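PDB 6KBC: CghA, which belongs to a family with two calycin-type beta domains and holds the ligand WK1 in a pocket lined by residues of both. Local coordinates for residues A[174-185]-A[268-276]; A[235-244]-A[256-267]. One frame throughout, in Å; residues are numbered along the deposited sequence.

Contact 1: residues A[174-185]-A[268-276]; sequences EAEVAPGAYWFR and QNTVNAALY
At the interface between the two beta domains of this calycin-type fold, Asn272 and Thr270 of strand 269-276 hold the turn that leads into strand 181-185. The strand axes run nearly parallel (8°) but 7.2 Å apart, too far for a backbone ladder, and side chains make the direct hydrogen bonds. The buried Asn272 extends its amide away from its own backbone N (chi1 -166°), to the backbone of residues 174-176, just before the chain turns a corner at Val177. There ND2 divides its hydrogens between two carbonyls, 2.8 Å to Glu174 O and 2.9 Å to Glu176 O. Both oxygens lie close to the amide plane, which fixes the rotation of the group. Thr270 OG1 donates to Val177 O at 2.6 Å, within the carbonyl plane, just where Val177 and Ala178 form a classic beta bulge against Ala181. A water links Glu176 O to Val271 O. Farther along, Arg185 NH1 reaches Asn272 O at 3.1 Å from above the carbonyl plane, while a second water joins Arg185 NE to Tyr276 OH, which also bonds Pro166 O. Strand 252-261 lies on one side of strand 269-276 and strand 280-285 is its other partner, whereas strand 181-185 pairs with strand 223-231.

Contact 2: residues A[235-244]-A[256-267]; sequences WGKEATDALF and VMRLVSKPHKYY. With WK1 ((2S)-3-[(2S,4E)-4-[[(1R,2S,4aR,6S,8R,8aS)-2-[(E)-but-2-en-2-yl]-6,8-dimethyl-1,2,4a,5,6,7,8,8a-octahydronaphthalen-1-yl]-oxidanyl-methylidene]-3,5-bis(oxidanylidene)pyrrolidin-2-yl]-2-methyl-2-oxidanyl-propanoic acid), chain B.
Met257, Ala242, Phe244 and Trp235 meet the ligand WK1 from an antiparallel beta hairpin, strands 239-249 and 252-261, and the residues just before it. Met257, bent at chi2 and chi3, brings SD to 3.4 Å from WK1 C6, and its CE sits at the edge of the Phe244 ring. Ala242 CB lies 3.6 Å from the same C6. Trp235 lays one indole face over the ligand, with WK1 C2 3.7 Å above the ring plane. Beside Met257 and Phe244, on the same face of the hairpin, Leu259 CD2 packs on Ala242 CB at 3.7 Å. On the other face of the hairpin, the Arg258 guanidinium is sandwiched between Leu243 CB and Val260 CG2 and forms a salt bridge from NH1 to Asp241 OD1 (2.8 Å); Lys307 and Arg319 take OD2. The register shifts by one residue at a classic beta bulge, where Val260 O accepts from both Thr240 N and Asp241 N. Beyond it, Glu238 OE1 pairs with Lys265 NZ through the syn lone pair. Lys262, bent at chi2 and chi4, curls back to residues 236-239, where its NZ, also bonded to Ser394 O, bonds Ala239 O from above the carbonyl plane and meets Gly236 O, also at 2.8 Å, nearly along the C=O axis.

Overall arrangement
Contacts 1 and 2 have centres about 12 Å apart and share a sheet, because strands 252-261 and 269-277 follow each other in the chain and pair antiparallel. Evidence for the pairing is Thr270 O at 2.7 Å from Leu259 N and Gln268 O at 2.8 Å from Ser261 N, both probable hydrogen bonds. Contact 1 ties this sheet to the N-terminal domain, whereas contact 2 lies wholly within the C-terminal one. They converge on WK1: the Trp183 side chain, in 174-185, comes within about 4 Å of the ligand, and Met257 of contact 2 touches both Val177 and Trp183. Pocket walls from the two domains therefore meet around Met257.

Contact 1: residues A[174-185]-A[268-276]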
loop_
_atom_site.group_PDB
_atom_site.type_symbol
_atom_site.label_atom_id
_atom_site.label_comp_id
_atom_site.label_asym_id
_atom_site.label_seq_id
_atom_site.Cartn_x
_atom_site.Cartn_y
_atom_site.Cartn_z
ATOM N N GLU A 174 -4.374 -16.461 2.533
ATOM C CA GLU A 174 -4.835 -15.389 1.658
ATOM C C GLU A 174 -4.515 -14.004 2.199
ATOM O O GLU A 174 -4.501 -13.041 1.429
ATOM C CB GLU A 174 -6.331 -15.541 1.423
ATOM C CG GLU A 174 -6.681 -16.880 0.796
ATOM C CD GLU A 174 -8.052 -16.873 0.139
ATOM O OE1 GLU A 174 -8.262 -17.639 -0.827
ATOM O OE2 GLU A 174 -8.921 -16.103 0.600
ATOM N N ALA A 175 -4.244 -13.873 3.491
ATOM C CA ALA A 175 -3.845 -12.592 4.051
ATOM C C ALA A 175 -2.348 -12.358 3.969
ATOM O O ALA A 175 -1.892 -11.227 4.176
ATOM C CB ALA A 175 -4.286 -12.495 5.515
ATOM N N GLU A 176 -1.578 -13.403 3.686
ATOM C CA GLU A 176 -0.136 -13.298 3.719
ATOM C C GLU A 176 0.372 -12.535 2.505
ATOM O O GLU A 176 -0.169 -12.661 1.405
ATOM C CB GLU A 176 0.478 -14.697 3.743
ATOM C CG GLU A 176 0.345 -15.388 5.090
ATOM C CD GLU A 176 1.118 -16.696 5.147
ATOM O OE1 GLU A 176 1.199 -17.393 4.109
ATOM O OE2 GLU A 176 1.653 -17.009 6.230
ATOM N N VAL A 177 1.420 -11.751 2.720
ATOM C CA VAL A 177 2.283 -11.269 1.644
ATOM C C VAL A 177 3.632 -11.979 1.665
ATOM O O VAL A 177 4.417 -11.831 0.714
ATOM C CB VAL A 177 2.478 -9.741 1.733
ATOM C CG1 VAL A 177 3.240 -9.380 2.994
ATOM C CG2 VAL A 177 3.138 -9.165 0.476
ATOM N N ALA A 178 3.919 -12.716 2.731
ATOM C CA ALA A 178 5.047 -13.630 2.887
ATOM C C ALA A 178 4.728 -14.503 4.094
ATOM O O ALA A 178 3.769 -14.215 4.833
ATOM C CB ALA A 178 6.375 -12.871 3.077
ATOM N N PRO A 179 5.473 -15.606 4.311
ATOM C CA PRO A 179 5.177 -16.442 5.490
ATOM C C PRO A 179 5.126 -15.639 6.783
ATOM O O PRO A 179 6.094 -14.962 7.149
ATOM C CB PRO A 179 6.326 -17.466 5.501
ATOM C CG PRO A 179 6.735 -17.577 4.062
ATOM C CD PRO A 179 6.558 -16.183 3.484
ATOM N N GLY A 180 3.974 -15.671 7.456
ATOM C CA GLY A 180 3.811 -14.969 8.719
ATOM C C GLY A 180 3.845 -13.461 8.634
ATOM O O GLY A 180 4.011 -12.795 9.664
ATOM N N ALA A 181 3.711 -12.900 7.433
ATOM C CA ALA A 181 3.663 -11.460 7.220
ATOM C C ALA A 181 2.433 -11.155 6.375
ATOM O O ALA A 181 2.156 -11.861 5.401
ATOM C CB ALA A 181 4.945 -10.967 6.531
ATOM N N TYR A 182 1.680 -10.124 6.755
ATOM C CA TYR A 182 0.352 -9.913 6.193
ATOM C C TYR A 182 0.252 -8.544 5.553
ATOM O O TYR A 182 0.694 -7.544 6.128
ATOM C CB TYR A 182 -0.738 -10.097 7.245
ATOM C CG TYR A 182 -0.552 -11.393 7.969
ATOM C CD1 TYR A 182 -1.093 -12.569 7.465
ATOM C CD2 TYR A 182 0.213 -11.455 9.119
ATOM C CE1 TYR A 182 -0.892 -13.770 8.111
ATOM C CE2 TYR A 182 0.421 -12.652 9.771
ATOM C CZ TYR A 182 -0.132 -13.800 9.267
ATOM O OH TYR A 182 0.082 -14.987 9.925
ATOM N N TRP A 183 -0.278 -8.533 4.337
ATOM C CA TRP A 183 -0.641 -7.313 3.637
ATOM C C TRP A 183 -1.765 -7.688 2.692
ATOM O O TRP A 183 -1.596 -8.552 1.831
ATOM C CB TRP A 183 0.539 -6.711 2.872
ATOM C CG TRP A 183 0.176 -5.439 2.186
ATOM C CD1 TRP A 183 -0.719 -5.282 1.161
ATOM C CD2 TRP A 183 0.678 -4.139 2.481
ATOM N NE1 TRP A 183 -0.792 -3.961 0.801
ATOM C CE2 TRP A 183 0.057 -3.238 1.593
ATOM C CE3 TRP A 183 1.610 -3.647 3.395
ATOM C CZ2 TRP A 183 0.318 -1.874 1.612
ATOM C CZ3 TRP A 183 1.869 -2.301 3.411
ATOM C CH2 TRP A 183 1.217 -1.423 2.531
ATOM N N PHE A 184 -2.921 -7.066 2.865
ATOM C CA PHE A 184 -4.022 -7.314 1.958
ATOM C C PHE A 184 -4.881 -6.055 1.950
ATOM O O PHE A 184 -4.530 -5.041 2.560
ATOM C CB PHE A 184 -4.780 -8.583 2.371
ATOM C CG PHE A 184 -5.338 -8.511 3.758
ATOM C CD1 PHE A 184 -4.570 -8.914 4.852
ATOM C CD2 PHE A 184 -6.606 -8.000 3.980
ATOM C CE1 PHE A 184 -5.069 -8.816 6.142
ATOM C CE2 PHE A 184 -7.116 -7.910 5.264
ATOM C CZ PHE A 184 -6.352 -8.320 6.344
ATOM N N ARG A 185 -6.016 -6.118 1.273
ATOM C CA ARG A 185 -6.768 -4.907 0.959
ATOM C C ARG A 185 -8.183 -4.993 1.508
ATOM O O ARG A 185 -9.070 -5.587 0.869
ATOM C CB ARG A 185 -6.766 -4.680 -0.551
ATOM C CG ARG A 185 -5.357 -4.320 -1.045
ATOM C CD ARG A 185 -5.193 -4.502 -2.541
ATOM N NE ARG A 185 -5.247 -5.902 -2.923
ATOM C CZ ARG A 185 -4.201 -6.724 -2.907
ATOM N NH1 ARG A 185 -3.008 -6.275 -2.539
ATOM N NH2 ARG A 185 -4.358 -7.990 -3.261
ATOM N N GLN A 268 13.261 -15.550 -2.013
ATOM C CA GLN A 268 11.864 -15.958 -2.048
ATOM C C GLN A 268 11.019 -14.836 -2.627
ATOM O O GLN A 268 11.200 -13.665 -2.284
ATOM C CB GLN A 268 11.363 -16.309 -0.647
ATOM C CG GLN A 268 11.744 -17.698 -0.237
ATOM C CD GLN A 268 11.295 -18.037 1.145
ATOM O OE1 GLN A 268 10.794 -17.177 1.881
ATOM N NE2 GLN A 268 11.457 -19.303 1.520
ATOM N N ASN A 269 10.121 -15.211 -3.533
ATOM C CA ASN A 269 9.307 -14.294 -4.319
ATOM C C ASN A 269 7.872 -14.470 -3.845
ATOM O O ASN A 269 7.271 -15.523 -4.085
ATOM C CB ASN A 269 9.460 -14.626 -5.801
ATOM C CG ASN A 269 9.169 -13.455 -6.712
ATOM O OD1 ASN A 269 8.686 -12.406 -6.286
ATOM N ND2 ASN A 269 9.457 -13.636 -7.988
ATOM N N THR A 270 7.341 -13.473 -3.138
ATOM C CA THR A 270 5.995 -13.585 -2.583
ATOM C C THR A 270 5.172 -12.354 -2.943
ATOM O O THR A 270 5.712 -11.272 -3.208
ATOM C CB THR A 270 6.019 -13.773 -1.054
ATOM O OG1 THR A 270 6.582 -12.617 -0.421
ATOM C CG2 THR A 270 6.865 -14.999 -0.674
ATOM N N VAL A 271 3.846 -12.513 -2.920
ATOM C CA VAL A 271 2.974 -11.441 -3.386
ATOM C C VAL A 271 1.573 -11.628 -2.826
ATOM O O VAL A 271 1.087 -12.748 -2.657
ATOM C CB VAL A 271 2.946 -11.368 -4.937
ATOM C CG1 VAL A 271 2.182 -12.541 -5.528
ATOM C CG2 VAL A 271 2.340 -10.063 -5.407
ATOM N N ASN A 272 0.915 -10.513 -2.571
ATOM C CA ASN A 272 -0.527 -10.492 -2.374
ATOM C C ASN A 272 -1.053 -9.454 -3.355
ATOM O O ASN A 272 -0.780 -8.266 -3.194
ATOM C CB ASN A 272 -0.867 -10.149 -0.932
ATOM C CG ASN A 272 -2.306 -10.449 -0.607
ATOM O OD1 ASN A 272 -3.211 -9.884 -1.229
ATOM N ND2 ASN A 272 -2.532 -11.395 0.309
ATOM N N ALA A 273 -1.735 -9.910 -4.401
ATOM C CA ALA A 273 -2.089 -9.034 -5.506
ATOM C C ALA A 273 -3.437 -9.447 -6.056
ATOM O O ALA A 273 -3.906 -10.570 -5.848
ATOM C CB ALA A 273 -1.048 -9.072 -6.635
ATOM N N ALA A 274 -4.034 -8.541 -6.818
ATOM C CA ALA A 274 -5.331 -8.825 -7.399
ATOM C C ALA A 274 -5.487 -8.021 -8.675
ATOM O O ALA A 274 -5.068 -6.860 -8.741
ATOM C CB ALA A 274 -6.463 -8.496 -6.416
ATOM N N LEU A 275 -6.088 -8.644 -9.681
ATOM C CA LEU A 275 -6.513 -7.949 -10.882
ATOM C C LEU A 275 -8.026 -8.085 -10.995
ATOM O O LEU A 275 -8.571 -9.181 -10.832
ATOM C CB LEU A 275 -5.841 -8.496 -12.128
ATOM C CG LEU A 275 -6.280 -7.850 -13.437
ATOM C CD1 LEU A 275 -5.789 -6.400 -13.525
ATOM C CD2 LEU A 275 -5.767 -8.682 -14.611
ATOM N N TYR A 276 -8.691 -6.974 -11.256
ATOM C CA TYR A 276 -10.128 -6.951 -11.456
ATOM C C TYR A 276 -10.391 -6.459 -12.863
ATOM O O TYR A 276 -9.616 -5.677 -13.407
ATOM C CB TYR A 276 -10.810 -6.041 -10.453
ATOM C CG TYR A 276 -10.551 -6.401 -9.022
ATOM C CD1 TYR A 276 -9.434 -5.912 -8.357
ATOM C CD2 TYR A 276 -11.454 -7.201 -8.308
ATOM C CE1 TYR A 276 -9.193 -6.233 -7.037
ATOM C CE2 TYR A 276 -11.221 -7.526 -6.985
ATOM C CZ TYR A 276 -10.091 -7.042 -6.357
ATOM O OH TYR A 276 -9.849 -7.343 -5.042
HETATM O O HOH W 1 0.680 -14.493 -0.516
HETATM O O HOH W 2 -7.694 -7.378 -3.310
#

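Contact 2: residues A[235-244]-A[256-267]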
loop_
_atom_site.group_PDB
_atom_site.type_symbol
_atom_site.label_atom_id
_atom_site.label_comp_id
_atom_site.label_asym_id
_atom_site.label_seq_id
_atom_site.Cartn_x
_atom_site.Cartn_y
_atom_site.Cartn_z
ATOM N N TRP A 235 10.602 -5.886 8.703
ATOM C CA TRP A 235 10.536 -6.448 7.361
ATOM C C TRP A 235 11.797 -6.140 6.568
ATOM O O TRP A 235 12.174 -6.913 5.679
ATOM C CB TRP A 235 9.275 -5.942 6.665
ATOM C CG TRP A 235 9.344 -4.559 6.158
ATOM C CD1 TRP A 235 9.057 -3.402 6.839
ATOM C CD2 TRP A 235 9.687 -4.171 4.830
ATOM N NE1 TRP A 235 9.229 -2.313 6.008
ATOM C CE2 TRP A 235 9.612 -2.762 4.769
ATOM C CE3 TRP A 235 10.055 -4.881 3.683
ATOM C CZ2 TRP A 235 9.886 -2.055 3.602
ATOM C CZ3 TRP A 235 10.326 -4.178 2.527
ATOM C CH2 TRP A 235 10.245 -2.781 2.495
ATOM N N GLY A 236 12.478 -5.049 6.907
ATOM C CA GLY A 236 13.698 -4.692 6.212
ATOM C C GLY A 236 14.771 -5.756 6.292
ATOM O O GLY A 236 15.565 -5.913 5.359
ATOM N N LYS A 237 14.808 -6.506 7.393
ATOM C CA LYS A 237 15.797 -7.566 7.531
ATOM C C LYS A 237 15.415 -8.813 6.754
ATOM O O LYS A 237 16.221 -9.743 6.668
ATOM C CB LYS A 237 15.995 -7.937 9.005
ATOM C CG LYS A 237 16.691 -6.872 9.850
ATOM C CD LYS A 237 16.682 -7.293 11.325
ATOM C CE LYS A 237 17.414 -6.304 12.216
ATOM N NZ LYS A 237 17.846 -6.945 13.493
ATOM N N GLU A 238 14.213 -8.856 6.186
ATOM C CA GLU A 238 13.752 -10.035 5.485
ATOM C C GLU A 238 13.679 -9.863 3.968
ATOM O O GLU A 238 13.569 -10.870 3.262
ATOM C CB GLU A 238 12.372 -10.440 6.017
ATOM C CG GLU A 238 12.415 -10.998 7.434
ATOM C CD GLU A 238 12.872 -12.441 7.464
ATOM O OE1 GLU A 238 12.015 -13.335 7.285
ATOM O OE2 GLU A 238 14.090 -12.680 7.647
ATOM N N ALA A 239 13.737 -8.634 3.444
ATOM C CA ALA A 239 13.471 -8.381 2.034
ATOM C C ALA A 239 14.625 -7.634 1.377
ATOM O O ALA A 239 15.344 -6.866 2.025
ATOM C CB ALA A 239 12.172 -7.565 1.847
ATOM N N THR A 240 14.785 -7.851 0.067
ATOM C CA THR A 240 15.644 -7.001 -0.758
ATOM C C THR A 240 14.846 -6.127 -1.711
ATOM O O THR A 240 15.415 -5.209 -2.314
ATOM C CB THR A 240 16.645 -7.832 -1.578
ATOM O OG1 THR A 240 15.958 -8.887 -2.267
ATOM C CG2 THR A 240 17.715 -8.443 -0.655
ATOM N N ASP A 241 13.546 -6.375 -1.838
ATOM C CA ASP A 241 12.728 -5.679 -2.817
ATOM C C ASP A 241 11.283 -5.696 -2.348
ATOM O O ASP A 241 10.776 -6.738 -1.922
ATOM C CB ASP A 241 12.858 -6.335 -4.195
ATOM C CG ASP A 241 12.589 -5.370 -5.333
ATOM O OD1 ASP A 241 11.458 -4.843 -5.412
ATOM O OD2 ASP A 241 13.513 -5.115 -6.131
ATOM N N ALA A 242 10.627 -4.547 -2.428
ATOM C CA ALA A 242 9.202 -4.465 -2.142
ATOM C C ALA A 242 8.576 -3.611 -3.228
ATOM O O ALA A 242 9.112 -2.554 -3.568
ATOM C CB ALA A 242 8.936 -3.869 -0.753
ATOM N N LEU A 243 7.473 -4.079 -3.801
ATOM C CA LEU A 243 6.774 -3.334 -4.840
ATOM C C LEU A 243 5.314 -3.176 -4.451
ATOM O O LEU A 243 4.585 -4.171 -4.359
ATOM C CB LEU A 243 6.871 -4.035 -6.189
ATOM C CG LEU A 243 5.950 -3.415 -7.257
ATOM C CD1 LEU A 243 6.401 -2.012 -7.598
ATOM C CD2 LEU A 243 5.933 -4.300 -8.494
ATOM N N PHE A 244 4.893 -1.934 -4.233
ATOM C CA PHE A 244 3.478 -1.581 -4.113
ATOM C C PHE A 244 2.966 -1.093 -5.457
ATOM O O PHE A 244 3.627 -0.288 -6.113
ATOM C CB PHE A 244 3.260 -0.475 -3.077
ATOM C CG PHE A 244 1.816 0.000 -2.999
ATOM C CD1 PHE A 244 0.904 -0.652 -2.184
ATOM C CD2 PHE A 244 1.378 1.081 -3.757
ATOM C CE1 PHE A 244 -0.443 -0.227 -2.114
ATOM C CE2 PHE A 244 0.042 1.518 -3.699
ATOM C CZ PHE A 244 -0.866 0.855 -2.880
ATOM N N VAL A 256 -1.047 -4.511 -5.940
ATOM C CA VAL A 256 0.056 -5.450 -5.773
ATOM C C VAL A 256 0.823 -5.079 -4.525
ATOM O O VAL A 256 1.088 -3.901 -4.273
ATOM C CB VAL A 256 1.024 -5.454 -6.983
ATOM C CG1 VAL A 256 2.241 -6.352 -6.698
ATOM C CG2 VAL A 256 0.317 -5.925 -8.239
ATOM N N MET A 257 1.207 -6.090 -3.757
ATOM C CA MET A 257 2.269 -5.966 -2.763
ATOM C C MET A 257 3.142 -7.188 -3.000
ATOM O O MET A 257 2.718 -8.301 -2.675
ATOM C CB MET A 257 1.715 -5.928 -1.336
ATOM C CG MET A 257 2.764 -5.618 -0.253
ATOM S SD MET A 257 4.088 -4.439 -0.627
ATOM C CE MET A 257 3.127 -2.962 -0.424
ATOM N N ARG A 258 4.310 -6.995 -3.629
ATOM C CA ARG A 258 5.231 -8.084 -3.950
ATOM C C ARG A 258 6.530 -7.904 -3.164
ATOM O O ARG A 258 7.138 -6.827 -3.200
ATOM C CB ARG A 258 5.529 -8.167 -5.468
ATOM C CG ARG A 258 6.382 -9.427 -5.826
ATOM C CD ARG A 258 7.822 -8.950 -5.719
ATOM N NE ARG A 258 8.263 -8.013 -6.747
ATOM C CZ ARG A 258 9.167 -7.073 -6.548
ATOM N NH1 ARG A 258 9.357 -6.648 -5.298
ATOM N NH2 ARG A 258 9.631 -6.359 -7.562
ATOM N N LEU A 259 6.990 -8.979 -2.507
ATOM C CA LEU A 259 8.238 -8.970 -1.753
ATOM C C LEU A 259 9.209 -9.966 -2.367
ATOM O O LEU A 259 8.811 -11.059 -2.767
ATOM C CB LEU A 259 8.037 -9.356 -0.295
ATOM C CG LEU A 259 7.130 -8.410 0.490
ATOM C CD1 LEU A 259 6.790 -9.059 1.802
ATOM C CD2 LEU A 259 7.896 -7.121 0.719
ATOM N N VAL A 260 10.478 -9.581 -2.415
ATOM C CA VAL A 260 11.572 -10.496 -2.710
ATOM C C VAL A 260 12.474 -10.528 -1.482
ATOM O O VAL A 260 12.916 -9.478 -1.008
ATOM C CB VAL A 260 12.348 -10.074 -3.970
ATOM C CG1 VAL A 260 13.496 -11.070 -4.256
ATOM C CG2 VAL A 260 11.392 -9.963 -5.171
ATOM N N SER A 261 12.744 -11.729 -0.972
ATOM C CA SER A 261 13.443 -11.869 0.299
ATOM C C SER A 261 14.931 -11.526 0.171
ATOM O O SER A 261 15.451 -11.199 -0.907
ATOM C CB SER A 261 13.282 -13.293 0.830
ATOM O OG SER A 261 14.222 -14.167 0.201
ATOM N N LYS A 262 15.621 -11.603 1.312
ATOM C CA LYS A 262 17.073 -11.554 1.356
ATOM C C LYS A 262 17.670 -12.824 0.744
ATOM O O LYS A 262 16.993 -13.849 0.645
ATOM C CB LYS A 262 17.536 -11.436 2.810
ATOM C CG LYS A 262 17.251 -10.107 3.465
ATOM C CD LYS A 262 18.160 -9.024 2.982
ATOM C CE LYS A 262 18.340 -7.951 4.046
ATOM N NZ LYS A 262 17.588 -6.727 3.635
ATOM N N PRO A 263 18.955 -12.795 0.359
ATOM C CA PRO A 263 19.599 -14.032 -0.133
ATOM C C PRO A 263 19.645 -15.162 0.887
ATOM O O PRO A 263 19.755 -16.321 0.479
ATOM C CB PRO A 263 21.025 -13.582 -0.524
ATOM C CG PRO A 263 21.227 -12.246 0.140
ATOM C CD PRO A 263 19.834 -11.622 0.216
ATOM N N HIS A 264 19.557 -14.888 2.196
ATOM C CA HIS A 264 19.597 -16.010 3.133
ATOM C C HIS A 264 18.361 -16.885 3.015
ATOM O O HIS A 264 18.392 -18.038 3.453
ATOM C CB HIS A 264 19.805 -15.535 4.585
ATOM C CG HIS A 264 18.639 -14.805 5.179
ATOM N ND1 HIS A 264 18.583 -13.427 5.251
ATOM C CD2 HIS A 264 17.501 -15.257 5.759
ATOM C CE1 HIS A 264 17.449 -13.063 5.829
ATOM N NE2 HIS A 264 16.774 -14.156 6.143
ATOM N N LYS A 265 17.286 -16.385 2.396
ATOM C CA LYS A 265 16.166 -17.237 2.022
ATOM C C LYS A 265 16.053 -17.407 0.514
ATOM O O LYS A 265 14.980 -17.776 0.017
ATOM C CB LYS A 265 14.850 -16.697 2.594
ATOM C CG LYS A 265 14.772 -16.871 4.097
ATOM C CD LYS A 265 13.631 -16.068 4.698
ATOM C CE LYS A 265 13.184 -16.705 6.003
ATOM N NZ LYS A 265 12.790 -15.705 7.040
ATOM N N TYR A 266 17.135 -17.127 -0.220
ATOM C CA TYR A 266 17.231 -17.469 -1.644
ATOM C C TYR A 266 16.244 -16.657 -2.487
ATOM O O TYR A 266 15.687 -17.157 -3.463
ATOM C CB TYR A 266 17.037 -18.973 -1.848
ATOM C CG TYR A 266 17.915 -19.764 -0.892
ATOM C CD1 TYR A 266 19.295 -19.817 -1.076
ATOM C CD2 TYR A 266 17.375 -20.407 0.217
ATOM C CE1 TYR A 266 20.119 -20.527 -0.191
ATOM C CE2 TYR A 266 18.198 -21.110 1.120
ATOM C CZ TYR A 266 19.556 -21.164 0.904
ATOM O OH TYR A 266 20.374 -21.856 1.775
ATOM N N TYR A 267 16.063 -15.388 -2.115
ATOM C CA TYR A 267 15.230 -14.443 -2.860
ATOM C C TYR A 267 13.832 -15.005 -3.080
ATOM O O TYR A 267 13.303 -15.011 -4.192
ATOM C CB TYR A 267 15.882 -14.066 -4.188
ATOM C CG TYR A 267 17.191 -13.358 -3.986
ATOM C CD1 TYR A 267 17.218 -12.027 -3.620
ATOM C CD2 TYR A 267 18.399 -14.027 -4.137
ATOM C CE1 TYR A 267 18.404 -11.372 -3.417
ATOM C CE2 TYR A 267 19.624 -13.369 -3.923
ATOM C CZ TYR A 267 19.605 -12.047 -3.573
ATOM O OH TYR A 267 20.776 -11.361 -3.368
HETATM O O WK1 B . 8.490 7.896 4.425
HETATM C C17 WK1 B . 7.604 7.707 3.630
HETATM O O1 WK1 B . 6.815 8.560 3.335
HETATM C C19 WK1 B . 7.465 6.396 2.971
HETATM O O2 WK1 B . 8.505 5.531 3.277
HETATM C C18 WK1 B . 7.523 6.592 1.488
HETATM C C20 WK1 B . 6.169 5.864 3.516
HETATM C C22 WK1 B . 5.665 4.747 2.696
HETATM N N WK1 B . 4.337 4.236 2.978
HETATM C C21 WK1 B . 4.367 2.908 3.003
HETATM O O5 WK1 B . 3.292 2.185 3.212
HETATM C C23 WK1 B . 6.456 3.538 2.647
HETATM O O4 WK1 B . 7.754 3.477 2.432
HETATM C C24 WK1 B . 5.709 2.339 2.804
HETATM C C16 WK1 B . 6.210 0.969 2.765
HETATM O O3 WK1 B . 7.458 0.802 2.554
HETATM C C9 WK1 B . 5.281 -0.170 2.827
HETATM C C8 WK1 B . 4.867 -0.271 1.331
HETATM C C12 WK1 B . 4.636 1.002 0.542
HETATM C C13 WK1 B . 3.445 1.530 0.376
HETATM C C90 WK1 B . 3.252 2.787 -0.400
HETATM C C14 WK1 B . 5.789 1.704 -0.081
HETATM C C7 WK1 B . 5.859 -1.056 0.529
HETATM C C6 WK1 B . 6.201 -2.248 0.941
HETATM C C3 WK1 B . 5.801 -2.624 2.332
HETATM C C4 WK1 B . 5.892 -1.476 3.315
HETATM C C5 WK1 B . 5.184 -1.921 4.580
HETATM C C11 WK1 B . 5.393 -0.915 5.668
HETATM C C2 WK1 B . 6.402 -3.892 2.882
HETATM C C1 WK1 B . 5.471 -4.324 3.971
HETATM C C10 WK1 B . 5.738 -5.681 4.531
HETATM C C WK1 B . 5.564 -3.306 5.066
#